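Local coordinates for protein endoglucanase (Ruminococcus champanellensis, PDB 6WQV) that probably hydrolyses internal beta-1,4-glycosidic bonds in cellulose and related plant polysaccharides such as xylan, as a broad-specificity family GH5 endoglucanase, at residues Arg138-Ala141 and Ile142-Ile146; Ala35-Thr38 and Ser39-Asn43. All blocks are in the same frame, centred on the assembly; numbering follows the deposited sequence. Where two conformers were deposited one is given.

Interaction 1 of 2, residues Arg138-Ala141 and Ile142-Ile146; sequences RLDA and IWTQI
T144 holds OG1 beside its own backbone N (chi1 -65°), which turns the hydroxyl back along the helix onto D140, while D140 swings its carboxylate opposite its backbone N (chi1 171°), alongside T144. The hydroxyl donates to the main chain, T144 OG1 lying 2.9 Å from D140 O. T144 N reaches the same oxygen with the i+4 to i helix bond, and the two donors arrive from opposite faces of the carbonyl plane. A water bridges D140 OD2 and T144 OG1, donating to both. OD1 of D140 turns to T195 on helix 179-197.

One residue on, Q145 NE2 donates to A141 O at 3.1 Å. The bond lies in the plane of the amide but comes from above the carbonyl plane, 58° out of it. Glutamine suits this spot because its amide also pairs with Y90 O and I92 N in a loop.

On the buried side L139 lies beside W143, with L139 CD2 4.1 Å from the ring atom W143 CD1. The indole meets F159 and F192 and gives its NE1 hydrogen to G161 O, joining helix 129-149, outside the (beta/alpha)8 TIM barrel, to strand 157-160 and the residue after it.

T144 and Q145 thus add bonds along two flanks of the helix, L139 and W143 apolar contact along another; two donors grip D140 O, and three bonds fix the rotation of the Q145 amide.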
ATOM      1  N   ARG A 138     -20.774  -2.230   0.553  1.00 12.94           N
ATOM      2  CA  ARG A 138     -19.850  -3.215  -0.000  1.00 12.45           C
ATOM      3  C   ARG A 138     -18.550  -3.244   0.786  1.00 14.56           C
ATOM      4  O   ARG A 138     -18.010  -4.322   1.071  1.00 12.74           O
ATOM      5  CB  ARG A 138     -19.597  -2.905  -1.474  1.00 13.21           C
ATOM      6  CG  ARG A 138     -18.635  -3.860  -2.152  1.00 12.59           C
ATOM      7  CD  ARG A 138     -18.765  -3.831  -3.659  1.00 13.12           C
ATOM      8  NE  ARG A 138     -17.755  -4.684  -4.289  1.00 14.22           N
ATOM      9  CZ  ARG A 138     -17.818  -5.125  -5.538  1.00 15.22           C
ATOM     10  NH1 ARG A 138     -18.842  -4.801  -6.310  1.00 17.83           N
ATOM     11  NH2 ARG A 138     -16.849  -5.899  -6.022  1.00 16.21           N
ATOM     12  N   LEU A 139     -18.039  -2.074   1.168  1.00 13.13           N
ATOM     13  CA  LEU A 139     -16.846  -2.021   2.006  1.00 14.01           C
ATOM     14  C   LEU A 139     -17.046  -2.805   3.289  1.00 12.93           C
ATOM     15  O   LEU A 139     -16.167  -3.557   3.721  1.00 13.93           O
ATOM     16  CB  LEU A 139     -16.538  -0.569   2.354  1.00 17.28           C
ATOM     17  CG  LEU A 139     -15.658   0.219   1.397  1.00 18.32           C
ATOM     18  CD1 LEU A 139     -15.669   1.675   1.811  1.00 20.44           C
ATOM     19  CD2 LEU A 139     -14.251  -0.347   1.402  1.00 15.27           C
ATOM     20  N   ASP A 140     -18.187  -2.604   3.944  1.00 12.85           N
ATOM     21  CA  ASP A 140     -18.447  -3.328   5.177  1.00 14.23           C
ATOM     22  C   ASP A 140     -18.540  -4.827   4.919  1.00 14.26           C
ATOM     23  O   ASP A 140     -17.982  -5.630   5.677  1.00 13.24           O
ATOM     24  CB  ASP A 140     -19.713  -2.790   5.827  1.00 14.73           C
ATOM     25  CG  ASP A 140     -20.155  -3.625   6.981  1.00 17.14           C
ATOM     26  OD1 ASP A 140     -19.450  -3.637   8.015  1.00 17.44           O
ATOM     27  OD2 ASP A 140     -21.189  -4.301   6.848  1.00 23.02           O
ATOM     28  N   ALA A 141     -19.204  -5.222   3.831  1.00 14.21           N
ATOM     29  CA  ALA A 141     -19.358  -6.643   3.544  1.00 14.49           C
ATOM     30  C   ALA A 141     -18.014  -7.321   3.309  1.00 14.03           C
ATOM     31  O   ALA A 141     -17.772  -8.425   3.816  1.00 14.64           O
ATOM     32  CB  ALA A 141     -20.278  -6.853   2.339  1.00 16.06           C
ATOM     33  N   ILE A 142     -17.129  -6.679   2.542  0.94 12.85           N
ATOM     34  CA  ILE A 142     -15.862  -7.333   2.239  0.94 13.12           C
ATOM     35  C   ILE A 142     -14.896  -7.241   3.419  0.94 12.15           C
ATOM     36  O   ILE A 142     -14.195  -8.207   3.726  0.94 11.55           O
ATOM     37  CB  ILE A 142     -15.235  -6.859   0.911  0.94 14.88           C
ATOM     38  CG1 ILE A 142     -14.807  -5.395   0.940  0.94 17.22           C
ATOM     39  CG2 ILE A 142     -16.189  -7.114  -0.255  0.94 16.36           C
ATOM     40  CD1 ILE A 142     -13.924  -5.042  -0.263  0.94 17.73           C
ATOM     41  N   TRP A 143     -14.838  -6.093   4.103  1.00 10.56           N
ATOM     42  CA  TRP A 143     -13.939  -5.968   5.255  1.00 11.17           C
ATOM     43  C   TRP A 143     -14.348  -6.876   6.416  1.00 11.71           C
ATOM     44  O   TRP A 143     -13.476  -7.376   7.135  1.00 12.41           O
ATOM     45  CB  TRP A 143     -13.706  -4.506   5.664  1.00 10.96           C
ATOM     46  CG  TRP A 143     -12.490  -3.941   4.939  1.00 10.51           C
ATOM     47  CD1 TRP A 143     -12.474  -2.970   3.985  1.00 11.52           C
ATOM     48  CD2 TRP A 143     -11.132  -4.387   5.084  1.00 10.54           C
ATOM     49  NE1 TRP A 143     -11.183  -2.764   3.539  1.00 11.82           N
ATOM     50  CE2 TRP A 143     -10.346  -3.626   4.201  1.00 11.88           C
ATOM     51  CE3 TRP A 143     -10.509  -5.349   5.886  1.00 11.41           C
ATOM     52  CZ2 TRP A 143      -8.967  -3.793   4.100  1.00 12.68           C
ATOM     53  CZ3 TRP A 143      -9.140  -5.514   5.785  1.00 10.93           C
ATOM     54  CH2 TRP A 143      -8.385  -4.740   4.903  1.00 10.07           C
ATOM     55  N   THR A 144     -15.642  -7.139   6.613  1.00 11.76           N
ATOM     56  CA  THR A 144     -16.014  -8.127   7.624  1.00 13.88           C
ATOM     57  C   THR A 144     -15.403  -9.482   7.290  1.00 13.12           C
ATOM     58  O   THR A 144     -14.839 -10.153   8.166  1.00 13.62           O
ATOM     59  CB  THR A 144     -17.535  -8.219   7.775  1.00 13.11           C
ATOM     60  OG1 THR A 144     -18.030  -6.974   8.279  1.00 13.90           O
ATOM     61  CG2 THR A 144     -17.926  -9.328   8.752  1.00 14.41           C
ATOM     62  N   GLN A 145     -15.449  -9.878   6.013  1.00 12.43           N
ATOM     63  CA  GLN A 145     -14.898 -11.170   5.604  1.00 11.85           C
ATOM     64  C   GLN A 145     -13.382 -11.216   5.763  1.00 12.86           C
ATOM     65  O   GLN A 145     -12.828 -12.216   6.233  1.00 12.83           O
ATOM     66  CB  GLN A 145     -15.281 -11.470   4.153  1.00 13.68           C
ATOM     67  CG  GLN A 145     -16.736 -11.777   3.932  1.00 13.77           C
ATOM     68  CD  GLN A 145     -17.077 -11.890   2.466  1.00 13.84           C
ATOM     69  OE1 GLN A 145     -16.779 -12.900   1.822  1.00 15.42           O
ATOM     70  NE2 GLN A 145     -17.699 -10.850   1.921  1.00 14.78           N
ATOM     71  N   ILE A 146     -12.685 -10.160   5.335  1.00 11.17           N
ATOM     72  CA  ILE A 146     -11.229 -10.149   5.449  1.00 12.22           C
ATOM     73  C   ILE A 146     -10.821 -10.127   6.914  1.00 11.00           C
ATOM     74  O   ILE A 146      -9.953 -10.894   7.349  1.00 12.48           O
ATOM     75  CB  ILE A 146     -10.618  -8.962   4.679  1.00 11.54           C
ATOM     76  CG1 ILE A 146     -10.981  -9.052   3.195  1.00 12.64           C
ATOM     77  CG2 ILE A 146      -9.103  -8.909   4.904  1.00 12.22           C
ATOM     78  CD1 ILE A 146     -10.751  -7.755   2.412  1.00 13.23           C
TER
HETATM   79  O   HOH W   1     -20.773  -6.799   7.932  1.00 26.22           O

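Interaction 2 of 2, residues Ala35-Thr38 and Ser39-Asn43; sequences ATTT and SWLPN
T37 meets both W40 and L41 within a tightly turned loop. Earlier in the segment, A35 and T36 lean on W53, a residue of the glycan pocket. The T36 carbonyl reaches W40 indirectly: a water donates to T36 O and accepts from W40 NE1, at the edge of the indole and in its plane.

T37 does most of the work. Its carbonyl oxygen takes two backbone donors. W40 N, 3.1 Å from T37 O, approaches from above the carbonyl plane and closes a type I beta turn with T38 and S39 at its corners. L41 N, 2.8 Å from T37 O, comes almost straight in line with the C=O bond and closes an alpha turn (i+4 to i) around the same oxygen. The side chain answers in the other direction: with OG1 set between backbone N and carbonyl carbon (chi1 63°), T37 OG1 donates to L41 O at 2.8 Å, in the carbonyl plane. Meanwhile W40, whose side chain lies about 8 Å from a bound beta-D-glucopyranose, crosses over T37, laying a ring face on T37 O, 3.5 Å from W40 CD1. The threonine methyl packs against the benzene part of the indole, with T37 CG2 3.9 Å from W40 CZ2. Threonine thus supplies a hydroxyl and a methyl at once; a valine in its place would probably leave L41 O without its side-chain donor and loosen the closure of the loop.

T38, the first corner residue of the beta turn, hydrogen-bonds through OG1 to D82 OD1, while the other oxygen of that carboxylate accepts from T37 N.

The loop as a whole runs from strand 26-29 to helix 46-50, at the rim of the barrel.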
ATOM      1  N   ALA A  35      -3.336  -7.763  -9.404  1.00 11.08           N
ATOM      2  CA  ALA A  35      -3.635  -7.773 -10.827  1.00 10.99           C
ATOM      3  C   ALA A  35      -5.121  -7.997 -11.060  1.00 12.13           C
ATOM      4  O   ALA A  35      -5.749  -8.849 -10.422  1.00 15.01           O
ATOM      5  CB  ALA A  35      -2.820  -8.865 -11.521  1.00 12.85           C
ATOM      6  N   THR A  36      -5.692  -7.217 -11.976  1.00 13.30           N
ATOM      7  CA  THR A  36      -7.089  -7.348 -12.360  1.00 15.40           C
ATOM      8  C   THR A  36      -7.204  -7.844 -13.796  1.00 16.16           C
ATOM      9  O   THR A  36      -6.302  -7.649 -14.617  1.00 16.05           O
ATOM     10  CB  THR A  36      -7.841  -6.016 -12.224  1.00 15.83           C
ATOM     11  OG1 THR A  36      -7.211  -5.012 -13.034  1.00 17.14           O
ATOM     12  CG2 THR A  36      -7.878  -5.548 -10.778  1.00 16.68           C
ATOM     13  N   THR A  37      -8.339  -8.494 -14.088  1.00 15.36           N
ATOM     14  CA  THR A  37      -8.667  -9.014 -15.412  1.00 16.06           C
ATOM     15  C   THR A  37     -10.084  -8.608 -15.799  1.00 17.07           C
ATOM     16  O   THR A  37     -10.669  -9.188 -16.720  1.00 18.71           O
ATOM     17  CB  THR A  37      -8.551 -10.537 -15.441  1.00 18.19           C
ATOM     18  OG1 THR A  37      -9.511 -11.107 -14.540  1.00 18.55           O
ATOM     19  CG2 THR A  37      -7.164 -10.966 -14.998  1.00 18.97           C
ATOM     20  N   THR A  38     -10.629  -7.608 -15.104  1.00 17.19           N
ATOM     21  CA  THR A  38     -12.058  -7.329 -15.145  1.00 18.22           C
ATOM     22  C   THR A  38     -12.574  -7.098 -16.557  1.00 21.51           C
ATOM     23  O   THR A  38     -13.716  -7.461 -16.865  1.00 23.54           O
ATOM     24  CB  THR A  38     -12.325  -6.092 -14.285  1.00 17.98           C
ATOM     25  OG1 THR A  38     -11.539  -6.160 -13.084  1.00 17.08           O
ATOM     26  CG2 THR A  38     -13.795  -5.995 -13.940  1.00 19.31           C
ATOM     27  N   SER A  39     -11.766  -6.498 -17.420  1.00 22.55           N
ATOM     28  CA  SER A  39     -12.247  -6.070 -18.726  1.00 28.34           C
ATOM     29  C   SER A  39     -12.223  -7.169 -19.780  1.00 29.48           C
ATOM     30  O   SER A  39     -12.645  -6.911 -20.913  1.00 32.46           O
ATOM     31  CB  SER A  39     -11.403  -4.894 -19.218  1.00 32.59           C
ATOM     32  OG  SER A  39     -10.068  -5.315 -19.454  1.00 36.30           O
ATOM     33  N   TRP A  40     -11.748  -8.375 -19.456  1.00 25.62           N
ATOM     34  CA  TRP A  40     -11.692  -9.432 -20.458  1.00 25.19           C
ATOM     35  C   TRP A  40     -11.917 -10.829 -19.884  1.00 25.34           C
ATOM     36  O   TRP A  40     -12.222 -11.763 -20.635  1.00 26.48           O
ATOM     37  CB  TRP A  40     -10.351  -9.389 -21.203  1.00 25.87           C
ATOM     38  CG  TRP A  40      -9.184  -9.655 -20.311  1.00 24.47           C
ATOM     39  CD1 TRP A  40      -8.562  -8.763 -19.491  1.00 22.42           C
ATOM     40  CD2 TRP A  40      -8.505 -10.900 -20.136  1.00 23.73           C
ATOM     41  NE1 TRP A  40      -7.539  -9.373 -18.814  1.00 23.16           N
ATOM     42  CE2 TRP A  40      -7.481 -10.689 -19.196  1.00 23.49           C
ATOM     43  CE3 TRP A  40      -8.663 -12.175 -20.688  1.00 25.18           C
ATOM     44  CZ2 TRP A  40      -6.618 -11.700 -18.792  1.00 25.69           C
ATOM     45  CZ3 TRP A  40      -7.806 -13.179 -20.285  1.00 27.14           C
ATOM     46  CH2 TRP A  40      -6.795 -12.936 -19.347  1.00 28.08           C
ATOM     47  N   LEU A  41     -11.776 -10.989 -18.570  1.00 22.08           N
ATOM     48  CA  LEU A  41     -11.975 -12.281 -17.912  1.00 23.12           C
ATOM     49  C   LEU A  41     -12.694 -12.059 -16.588  1.00 22.86           C
ATOM     50  O   LEU A  41     -12.058 -11.741 -15.569  1.00 22.12           O
ATOM     51  CB  LEU A  41     -10.648 -13.002 -17.701  1.00 23.56           C
ATOM     52  CG  LEU A  41     -10.693 -14.401 -17.082  1.00 23.97           C
ATOM     53  CD1 LEU A  41     -11.388 -15.398 -17.987  1.00 26.67           C
ATOM     54  CD2 LEU A  41      -9.267 -14.842 -16.756  1.00 24.92           C
ATOM     55  N   PRO A  42     -14.017 -12.224 -16.557  1.00 24.43           N
ATOM     56  CA  PRO A  42     -14.761 -11.844 -15.347  1.00 23.79           C
ATOM     57  C   PRO A  42     -14.541 -12.755 -14.151  1.00 22.27           C
ATOM     58  O   PRO A  42     -14.643 -12.275 -13.014  1.00 21.51           O
ATOM     59  CB  PRO A  42     -16.227 -11.852 -15.812  1.00 25.75           C
ATOM     60  CG  PRO A  42     -16.239 -12.729 -17.020  1.00 29.01           C
ATOM     61  CD  PRO A  42     -14.912 -12.524 -17.691  1.00 28.85           C
ATOM     62  N   ASN A  43     -14.241 -14.038 -14.361  1.00 22.16           N
ATOM     63  CA  ASN A  43     -14.155 -15.013 -13.273  1.00 22.62           C
ATOM     64  C   ASN A  43     -12.809 -15.728 -13.299  1.00 20.17           C
ATOM     65  O   ASN A  43     -12.737 -16.939 -13.527  1.00 22.13           O
ATOM     66  CB  ASN A  43     -15.300 -16.022 -13.372  1.00 28.20           C
ATOM     67  CG  ASN A  43     -16.661 -15.358 -13.448  1.00 36.21           C
ATOM     68  OD1 ASN A  43     -17.428 -15.598 -14.380  1.00 42.69           O
ATOM     69  ND2 ASN A  43     -16.968 -14.521 -12.465  1.00 36.78           N
TER
HETATM   70  O   HOH W   2      -5.402  -8.307 -17.192  1.00 29.03           O

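Interaction 1 is partly buried, within one helix of the beta-alpha-beta unit formed by strands 113-117 and 157-160, whereas interaction 2 lies at the surface, in the loop that follows the first barrel strand. They share no element and do not touch; their nearest atoms are about 8 Å apart. Both use a threonine hydroxyl as donor to a backbone carbonyl. In 138-146 that bond supplements a repeating helix pattern, and an indole is buried among other aromatic rings. In 35-43 there is no helix or strand, the turns close through two bonds to T37 O and one from its hydroxyl, and the tryptophan stays exposed. Of the two tryptophans, W40 lies nearer bound sugar than W143 does.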